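Local coordinates for protein hyaluronidase (Thermobaculum terrenum, PDB 5DIY) that probably removes O-linked N-acetylglucosamine from proteins as a family 84 glycoside hydrolase, at residues C[84-92]-C[125-134]; C[18-29]-C[258-269]. One frame throughout, in Å; residues are numbered along the deposited sequence.

Interaction 1 of 2, residues C[84-92]-C[125-134]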
# COMPACT_ATOMS: atom_id res chain seq x y z
N PRO C 84 -16.35 -12.64 -10.85
CA PRO C 84 -16.61 -13.83 -11.66
C PRO C 84 -15.84 -13.93 -12.99
O PRO C 84 -15.99 -14.93 -13.70
CB PRO C 84 -18.11 -13.68 -11.96
CG PRO C 84 -18.27 -12.21 -12.14
CD PRO C 84 -17.31 -11.56 -11.17
N GLY C 85 -15.00 -12.94 -13.29
CA GLY C 85 -14.44 -12.76 -14.62
C GLY C 85 -13.38 -13.75 -15.09
O GLY C 85 -13.03 -13.73 -16.27
N LEU C 86 -12.87 -14.60 -14.20
CA LEU C 86 -11.90 -15.62 -14.61
C LEU C 86 -12.57 -16.75 -15.40
O LEU C 86 -11.93 -17.34 -16.27
CB LEU C 86 -11.16 -16.22 -13.41
CG LEU C 86 -10.33 -15.28 -12.55
CD1 LEU C 86 -9.85 -15.99 -11.29
CD2 LEU C 86 -9.15 -14.73 -13.34
N SER C 87 -13.83 -17.05 -15.08
CA SER C 87 -14.56 -18.15 -15.73
C SER C 87 -16.00 -17.84 -16.18
O SER C 87 -16.67 -18.74 -16.69
CB SER C 87 -14.58 -19.36 -14.78
OG SER C 87 -15.22 -19.03 -13.56
N LEU C 88 -16.47 -16.60 -16.05
CA LEU C 88 -17.86 -16.27 -16.41
C LEU C 88 -18.10 -16.40 -17.91
O LEU C 88 -17.31 -15.92 -18.71
CB LEU C 88 -18.21 -14.83 -15.98
CG LEU C 88 -19.55 -14.22 -16.43
CD1 LEU C 88 -20.71 -15.04 -15.91
CD2 LEU C 88 -19.66 -12.78 -15.95
N VAL C 89 -19.19 -17.07 -18.26
CA VAL C 89 -19.74 -17.03 -19.61
C VAL C 89 -20.76 -15.88 -19.61
O VAL C 89 -21.88 -16.04 -19.11
CB VAL C 89 -20.40 -18.37 -20.02
CG1 VAL C 89 -20.71 -18.37 -21.51
CG2 VAL C 89 -19.49 -19.54 -19.67
N TYR C 90 -20.35 -14.73 -20.15
CA TYR C 90 -21.16 -13.51 -20.12
C TYR C 90 -22.56 -13.67 -20.73
O TYR C 90 -23.53 -13.17 -20.18
CB TYR C 90 -20.42 -12.36 -20.81
CG TYR C 90 -19.21 -11.86 -20.05
CD1 TYR C 90 -19.34 -10.97 -18.98
CD2 TYR C 90 -17.92 -12.28 -20.40
CE1 TYR C 90 -18.24 -10.52 -18.28
CE2 TYR C 90 -16.81 -11.83 -19.71
CZ TYR C 90 -16.97 -10.95 -18.65
OH TYR C 90 -15.87 -10.50 -17.96
N SER C 91 -22.64 -14.38 -21.86
CA SER C 91 -23.90 -14.57 -22.59
C SER C 91 -24.83 -15.64 -22.01
O SER C 91 -25.99 -15.73 -22.43
CB SER C 91 -23.62 -14.90 -24.07
OG SER C 91 -22.86 -16.09 -24.18
N SER C 92 -24.34 -16.44 -21.06
CA SER C 92 -25.11 -17.56 -20.51
C SER C 92 -26.14 -17.10 -19.51
O SER C 92 -25.79 -16.54 -18.47
CB SER C 92 -24.19 -18.58 -19.84
OG SER C 92 -24.93 -19.53 -19.09
N LEU C 125 -12.19 -12.20 -24.69
CA LEU C 125 -13.22 -13.17 -24.32
C LEU C 125 -12.69 -14.61 -24.38
O LEU C 125 -12.16 -15.05 -25.40
CB LEU C 125 -14.45 -13.02 -25.23
CG LEU C 125 -15.18 -11.67 -25.13
CD1 LEU C 125 -16.10 -11.45 -26.32
CD2 LEU C 125 -15.96 -11.56 -23.82
N ILE C 126 -12.86 -15.33 -23.27
CA ILE C 126 -12.36 -16.70 -23.11
C ILE C 126 -13.23 -17.72 -23.84
O ILE C 126 -12.71 -18.62 -24.50
CB ILE C 126 -12.25 -17.08 -21.60
CG1 ILE C 126 -11.18 -16.21 -20.92
CG2 ILE C 126 -11.92 -18.55 -21.40
CD1 ILE C 126 -11.20 -16.27 -19.40
N HIS C 127 -14.55 -17.56 -23.74
CA HIS C 127 -15.50 -18.56 -24.24
C HIS C 127 -15.98 -18.24 -25.66
O HIS C 127 -16.24 -17.07 -25.99
CB HIS C 127 -16.69 -18.65 -23.30
CG HIS C 127 -16.32 -18.89 -21.87
ND1 HIS C 127 -16.15 -20.15 -21.35
CD2 HIS C 127 -16.08 -18.02 -20.86
CE1 HIS C 127 -15.83 -20.06 -20.07
NE2 HIS C 127 -15.78 -18.78 -19.75
N GLU C 128 -16.11 -19.28 -26.48
CA GLU C 128 -16.56 -19.17 -27.88
C GLU C 128 -17.97 -18.58 -28.00
O GLU C 128 -18.22 -17.71 -28.84
CB GLU C 128 -16.50 -20.54 -28.57
CG GLU C 128 -16.81 -20.53 -30.06
N GLU C 129 -18.88 -19.06 -27.16
CA GLU C 129 -20.26 -18.55 -27.11
C GLU C 129 -20.37 -17.04 -26.84
O GLU C 129 -21.31 -16.39 -27.32
CB GLU C 129 -21.13 -19.36 -26.11
CG GLU C 129 -20.56 -19.57 -24.71
CD GLU C 129 -19.76 -20.87 -24.56
OE1 GLU C 129 -18.70 -21.00 -25.21
OE2 GLU C 129 -20.18 -21.75 -23.78
N ASP C 130 -19.41 -16.48 -26.10
CA ASP C 130 -19.32 -15.03 -25.89
C ASP C 130 -18.73 -14.30 -27.08
O ASP C 130 -19.15 -13.18 -27.39
CB ASP C 130 -18.51 -14.71 -24.63
CG ASP C 130 -19.22 -15.10 -23.35
OD1 ASP C 130 -20.46 -15.24 -23.35
OD2 ASP C 130 -18.53 -15.25 -22.32
N ARG C 131 -17.76 -14.91 -27.76
CA ARG C 131 -17.24 -14.38 -29.03
C ARG C 131 -18.29 -14.36 -30.14
O ARG C 131 -18.23 -13.50 -31.03
CB ARG C 131 -15.98 -15.14 -29.50
CG ARG C 131 -14.70 -14.34 -29.36
CD ARG C 131 -13.45 -15.18 -29.64
NE ARG C 131 -13.03 -15.90 -28.43
CZ ARG C 131 -13.10 -17.22 -28.22
NH1 ARG C 131 -13.57 -18.07 -29.13
NH2 ARG C 131 -12.67 -17.70 -27.05
N ASN C 132 -19.24 -15.30 -30.11
CA ASN C 132 -20.39 -15.30 -31.02
C ASN C 132 -21.45 -14.25 -30.67
O ASN C 132 -22.15 -13.76 -31.55
CB ASN C 132 -21.05 -16.69 -31.07
CG ASN C 132 -20.11 -17.77 -31.58
OD1 ASN C 132 -19.08 -17.49 -32.21
ND2 ASN C 132 -20.44 -19.02 -31.29
N SER C 133 -21.56 -13.91 -29.38
CA SER C 133 -22.55 -12.95 -28.89
C SER C 133 -22.07 -11.49 -28.84
O SER C 133 -22.90 -10.59 -28.90
CB SER C 133 -23.02 -13.37 -27.50
OG SER C 133 -23.45 -14.72 -27.49
N TYR C 134 -20.76 -11.27 -28.70
CA TYR C 134 -20.21 -9.91 -28.49
C TYR C 134 -18.94 -9.66 -29.31
O TYR C 134 -18.13 -10.57 -29.51
CB TYR C 134 -19.88 -9.67 -27.01
CG TYR C 134 -20.97 -10.08 -26.04
CD1 TYR C 134 -22.14 -9.33 -25.91
CD2 TYR C 134 -20.83 -11.22 -25.25
CE1 TYR C 134 -23.14 -9.71 -25.02
CE2 TYR C 134 -21.82 -11.61 -24.36
CZ TYR C 134 -22.97 -10.85 -24.25
OH TYR C 134 -23.94 -11.25 -23.37

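Interaction 2 of 2, residues C[18-29]-C[258-269]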
# COMPACT_ATOMS: atom_id res chain seq x y z
N TRP C 18 -8.59 -9.94 6.52
CA TRP C 18 -8.80 -9.48 7.88
C TRP C 18 -9.67 -10.48 8.66
O TRP C 18 -10.59 -11.07 8.10
CB TRP C 18 -9.47 -8.12 7.90
CG TRP C 18 -8.60 -6.97 7.50
CD1 TRP C 18 -7.23 -6.97 7.33
CD2 TRP C 18 -9.02 -5.63 7.27
NE1 TRP C 18 -6.80 -5.72 6.99
CE2 TRP C 18 -7.87 -4.87 6.95
CE3 TRP C 18 -10.27 -4.99 7.29
CZ2 TRP C 18 -7.93 -3.51 6.66
CZ3 TRP C 18 -10.32 -3.64 6.99
CH2 TRP C 18 -9.16 -2.91 6.68
N GLU C 19 -9.35 -10.64 9.95
CA GLU C 19 -10.14 -11.46 10.86
C GLU C 19 -11.50 -10.80 11.09
O GLU C 19 -11.64 -9.57 10.97
CB GLU C 19 -9.45 -11.60 12.23
CG GLU C 19 -8.10 -12.29 12.23
CD GLU C 19 -8.17 -13.78 11.95
OE1 GLU C 19 -9.27 -14.38 11.97
OE2 GLU C 19 -7.10 -14.37 11.71
N HIS C 20 -12.48 -11.62 11.45
CA HIS C 20 -13.83 -11.14 11.73
C HIS C 20 -13.84 -10.02 12.78
O HIS C 20 -14.56 -9.02 12.63
CB HIS C 20 -14.73 -12.31 12.18
CG HIS C 20 -16.14 -11.90 12.47
ND1 HIS C 20 -17.01 -11.45 11.50
CD2 HIS C 20 -16.83 -11.85 13.64
CE1 HIS C 20 -18.17 -11.14 12.05
NE2 HIS C 20 -18.09 -11.38 13.34
N GLN C 21 -13.04 -10.20 13.83
CA GLN C 21 -12.95 -9.21 14.91
C GLN C 21 -12.28 -7.89 14.47
O GLN C 21 -12.66 -6.82 14.93
CB GLN C 21 -12.19 -9.80 16.11
CG GLN C 21 -12.27 -8.96 17.37
CD GLN C 21 -13.71 -8.72 17.80
OE1 GLN C 21 -14.53 -9.65 17.84
NE2 GLN C 21 -14.04 -7.46 18.10
N GLU C 22 -11.30 -8.00 13.59
CA GLU C 22 -10.60 -6.83 13.03
C GLU C 22 -11.54 -5.99 12.17
O GLU C 22 -11.52 -4.76 12.24
CB GLU C 22 -9.38 -7.28 12.22
CG GLU C 22 -8.30 -7.92 13.09
CD GLU C 22 -7.21 -8.64 12.31
OE1 GLU C 22 -7.43 -9.09 11.17
OE2 GLU C 22 -6.10 -8.78 12.86
N ARG C 23 -12.38 -6.65 11.38
CA ARG C 23 -13.42 -5.97 10.60
C ARG C 23 -14.40 -5.22 11.49
O ARG C 23 -14.69 -4.05 11.24
CB ARG C 23 -14.18 -6.96 9.72
CG ARG C 23 -13.34 -7.46 8.56
CD ARG C 23 -13.95 -8.71 7.95
NE ARG C 23 -13.14 -9.20 6.85
CZ ARG C 23 -13.19 -10.43 6.35
NH1 ARG C 23 -14.01 -11.35 6.85
NH2 ARG C 23 -12.39 -10.76 5.33
N LEU C 24 -14.87 -5.87 12.55
CA LEU C 24 -15.80 -5.25 13.50
C LEU C 24 -15.16 -4.03 14.17
O LEU C 24 -15.79 -2.99 14.30
CB LEU C 24 -16.26 -6.25 14.57
CG LEU C 24 -17.13 -7.41 14.08
CD1 LEU C 24 -17.14 -8.53 15.11
CD2 LEU C 24 -18.55 -6.95 13.77
N ASP C 25 -13.91 -4.20 14.59
CA ASP C 25 -13.10 -3.11 15.15
C ASP C 25 -12.86 -1.98 14.13
O ASP C 25 -12.99 -0.81 14.46
CB ASP C 25 -11.77 -3.68 15.65
CG ASP C 25 -10.88 -2.63 16.29
OD1 ASP C 25 -11.07 -2.34 17.49
OD2 ASP C 25 -10.00 -2.10 15.58
N MET C 26 -12.51 -2.34 12.90
CA MET C 26 -12.36 -1.34 11.83
C MET C 26 -13.63 -0.52 11.61
O MET C 26 -13.55 0.68 11.36
CB MET C 26 -11.92 -2.00 10.51
CG MET C 26 -11.45 -1.02 9.43
SD MET C 26 -10.05 0.02 9.91
CE MET C 26 -8.73 -1.18 9.98
N PHE C 27 -14.81 -1.15 11.73
CA PHE C 27 -16.07 -0.41 11.58
C PHE C 27 -16.24 0.67 12.65
O PHE C 27 -16.78 1.74 12.36
CB PHE C 27 -17.30 -1.34 11.57
CG PHE C 27 -17.36 -2.31 10.41
CD1 PHE C 27 -16.61 -2.12 9.24
CD2 PHE C 27 -18.20 -3.41 10.47
CE1 PHE C 27 -16.69 -3.02 8.19
CE2 PHE C 27 -18.29 -4.31 9.42
CZ PHE C 27 -17.53 -4.12 8.27
N GLU C 28 -15.76 0.40 13.87
CA GLU C 28 -15.75 1.40 14.94
C GLU C 28 -14.77 2.54 14.63
O GLU C 28 -15.12 3.71 14.79
CB GLU C 28 -15.43 0.76 16.29
CG GLU C 28 -16.53 -0.16 16.79
CD GLU C 28 -16.14 -0.99 18.01
OE1 GLU C 28 -14.94 -1.08 18.35
OE2 GLU C 28 -17.06 -1.56 18.63
N PHE C 29 -13.57 2.20 14.18
CA PHE C 29 -12.60 3.20 13.69
C PHE C 29 -13.18 4.04 12.54
O PHE C 29 -13.02 5.27 12.52
CB PHE C 29 -11.29 2.52 13.26
CG PHE C 29 -10.33 3.45 12.55
CD1 PHE C 29 -9.43 4.22 13.28
CD2 PHE C 29 -10.32 3.54 11.16
CE1 PHE C 29 -8.55 5.08 12.63
CE2 PHE C 29 -9.44 4.39 10.51
CZ PHE C 29 -8.55 5.17 11.25
N PRO C 258 -6.59 -1.03 1.94
CA PRO C 258 -5.59 -0.98 3.01
C PRO C 258 -4.62 -2.15 3.01
O PRO C 258 -4.67 -3.02 2.15
CB PRO C 258 -6.45 -0.99 4.27
CG PRO C 258 -7.64 -1.81 3.88
CD PRO C 258 -7.81 -1.72 2.40
N MET C 259 -3.72 -2.17 4.00
CA MET C 259 -2.80 -3.28 4.17
C MET C 259 -3.51 -4.46 4.82
O MET C 259 -4.50 -4.29 5.55
CB MET C 259 -1.61 -2.86 5.05
CG MET C 259 -0.79 -1.71 4.48
SD MET C 259 0.68 -1.34 5.46
CE MET C 259 -0.05 -0.34 6.75
N ALA C 260 -2.98 -5.66 4.59
CA ALA C 260 -3.40 -6.85 5.35
C ALA C 260 -3.08 -6.73 6.87
O ALA C 260 -3.54 -7.55 7.65
CB ALA C 260 -2.76 -8.10 4.77
N LEU C 261 -2.27 -5.73 7.24
CA LEU C 261 -2.09 -5.27 8.63
C LEU C 261 -3.13 -4.19 8.97
O LEU C 261 -2.94 -3.02 8.63
CB LEU C 261 -0.68 -4.69 8.80
CG LEU C 261 0.50 -5.56 8.41
CD1 LEU C 261 1.80 -4.79 8.59
CD2 LEU C 261 0.51 -6.84 9.22
N PRO C 262 -4.25 -4.57 9.64
CA PRO C 262 -5.33 -3.59 9.85
C PRO C 262 -5.02 -2.49 10.85
O PRO C 262 -5.41 -1.34 10.63
CB PRO C 262 -6.49 -4.45 10.38
CG PRO C 262 -5.86 -5.68 10.92
CD PRO C 262 -4.66 -5.93 10.05
N GLU C 263 -4.37 -2.83 11.95
CA GLU C 263 -4.07 -1.85 12.99
C GLU C 263 -3.05 -0.83 12.47
O GLU C 263 -3.21 0.37 12.68
CB GLU C 263 -3.57 -2.55 14.27
CG GLU C 263 -3.63 -1.69 15.52
CD GLU C 263 -5.04 -1.34 15.96
OE1 GLU C 263 -5.99 -2.09 15.65
OE2 GLU C 263 -5.20 -0.31 16.64
N ALA C 264 -2.02 -1.31 11.77
CA ALA C 264 -1.04 -0.43 11.12
C ALA C 264 -1.68 0.47 10.06
O ALA C 264 -1.25 1.61 9.89
CB ALA C 264 0.10 -1.24 10.52
N SER C 265 -2.70 -0.04 9.36
CA SER C 265 -3.43 0.76 8.35
C SER C 265 -4.16 1.96 8.93
O SER C 265 -4.39 2.93 8.22
CB SER C 265 -4.44 -0.10 7.58
OG SER C 265 -3.81 -1.09 6.80
N LYS C 266 -4.51 1.91 10.21
CA LYS C 266 -5.25 2.99 10.84
C LYS C 266 -4.53 4.34 10.82
O LYS C 266 -5.19 5.38 10.82
CB LYS C 266 -5.64 2.63 12.28
CG LYS C 266 -6.65 1.50 12.37
CD LYS C 266 -6.95 1.18 13.82
CE LYS C 266 -7.91 0.01 13.95
NZ LYS C 266 -8.28 -0.18 15.39
N LEU C 267 -3.20 4.31 10.80
CA LEU C 267 -2.39 5.53 10.75
C LEU C 267 -2.63 6.30 9.42
O LEU C 267 -3.07 7.44 9.46
CB LEU C 267 -0.90 5.23 11.03
CG LEU C 267 -0.10 6.24 11.83
CD1 LEU C 267 1.36 5.79 11.88
CD2 LEU C 267 -0.21 7.64 11.24
N PRO C 268 -2.35 5.67 8.25
CA PRO C 268 -2.67 6.36 6.99
C PRO C 268 -4.16 6.52 6.71
O PRO C 268 -4.56 7.53 6.11
CB PRO C 268 -2.02 5.46 5.92
CG PRO C 268 -1.86 4.14 6.57
CD PRO C 268 -1.59 4.44 8.01
N LEU C 269 -4.99 5.56 7.14
CA LEU C 269 -6.45 5.68 6.98
C LEU C 269 -7.03 6.87 7.76
O LEU C 269 -7.97 7.52 7.27
CB LEU C 269 -7.18 4.38 7.35
CG LEU C 269 -6.97 3.19 6.40
CD1 LEU C 269 -7.65 1.96 6.98
CD2 LEU C 269 -7.48 3.49 4.99

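Interaction 1 of 2, residues C[84-92]-C[125-134]
Between Val89 and Ser92 the backbone makes a type I beta turn against the short helix 128-133, Ser91 and Asp130 coming within 5.7 Å CA to CA. Asp130 holds this turn with both carboxylate oxygens. Asp130 OD2 takes Tyr90 N at 2.9 Å. Asp130 OD1 receives Ser91 N with a straighter N-H...O angle, 161°, and Ser91 OG at 2.7 Å. The two amides come from the syn side, tilted out of the carboxylate plane; the hydroxyl arrives nearly along the C-O axis. Ser91 OG sits between its own backbone N and carbonyl carbon (chi1 60°), a torsion that lets hydroxyl and amide share one oxygen. At the start of the turn, Val89 straddles its partners: CG2 stands over the centre of a His127 ring face, 3.6 Å from the centroid, and CG1 presses on Glu129 CG. The opposite face of that imidazole carries Ile126 CG2, and a weak bond links His127 NE2 to Ser87 O. Tyr134 lays its ring edge by Ser91 N, with its hydroxyl bonded to Asp143. The contact joins the loop after barrel strand 77-82 to the connection after strand 113-117, which carries helix 128-133; helix 137-153 receives Tyr90 on Leu137 and Ala140, and helix 93-108 follows directly.

Interaction 2 of 2, residues C[18-29]-C[258-269]
Trp18 reaches across to the chain leading into helix 262-277, its indole NE1 bonding Met259 O at 3.1 Å, in the carbonyl plane and on a lone pair. Pro262 CB lies over one face of the indole, 3.8 Å from the centroid of the five-membered ring, and Pro258 CG touches Trp18 CZ2 at 3.3 Å. With an alanine in place of Trp18, Met259 O would probably lose this donor and a gap would open beside Pro258 and Pro262. Pro262 is also covered by Glu22, whose CD meets its CG, and by Met26, folded so that CE rests 3.4 Å from Pro262 O. Further along, Lys266 runs extended across the Phe29 ring, its CG over the face, 4.0 Å from the centroid, and carries NZ to the syn lone pair of Asp25 OD2 at 2.6 Å. Asp25 CG is anti to the backbone N (chi1 -178°), which turns the carboxylate to this ammonium. Glu263 OE1 also takes Lys266 NZ, at 3.0 Å, so the lysine probably offsets two nearby negative charges. Behind the first shell, Glu11 bonds Trp18 N and Arg23. Helices 20-32 and 262-277, first and last of the TIM barrel, lie side by side outside neighbouring strands 6-11 and 251-256, with helices 284-296 and 367-371 packed alongside.

Both contacts belong to the same TIM barrel but share no element. Interaction 2 is buried and closes the ring, joining the first and last barrel helices across 228 intervening residues; interaction 1 is nested within that span, only partly buried, and ties a loop to a short helix in the connections that follow neighbouring strands. Their centres are 37 Å apart, the nearest atoms about 17 Å. The chemistry follows the place: a carboxylate reading backbone amides of a turn in 84-92/125-134, against aromatic-proline and lysine-aromatic packing with a salt-bridge network in 18-29/258-269. Both have an end near the sugar site: the Leu86 side chain is about 6 Å from that of Asn120, the changed position of the predicted proton donor, and Pro258 adjoins the N-acetylglucosamine-binding Asn257.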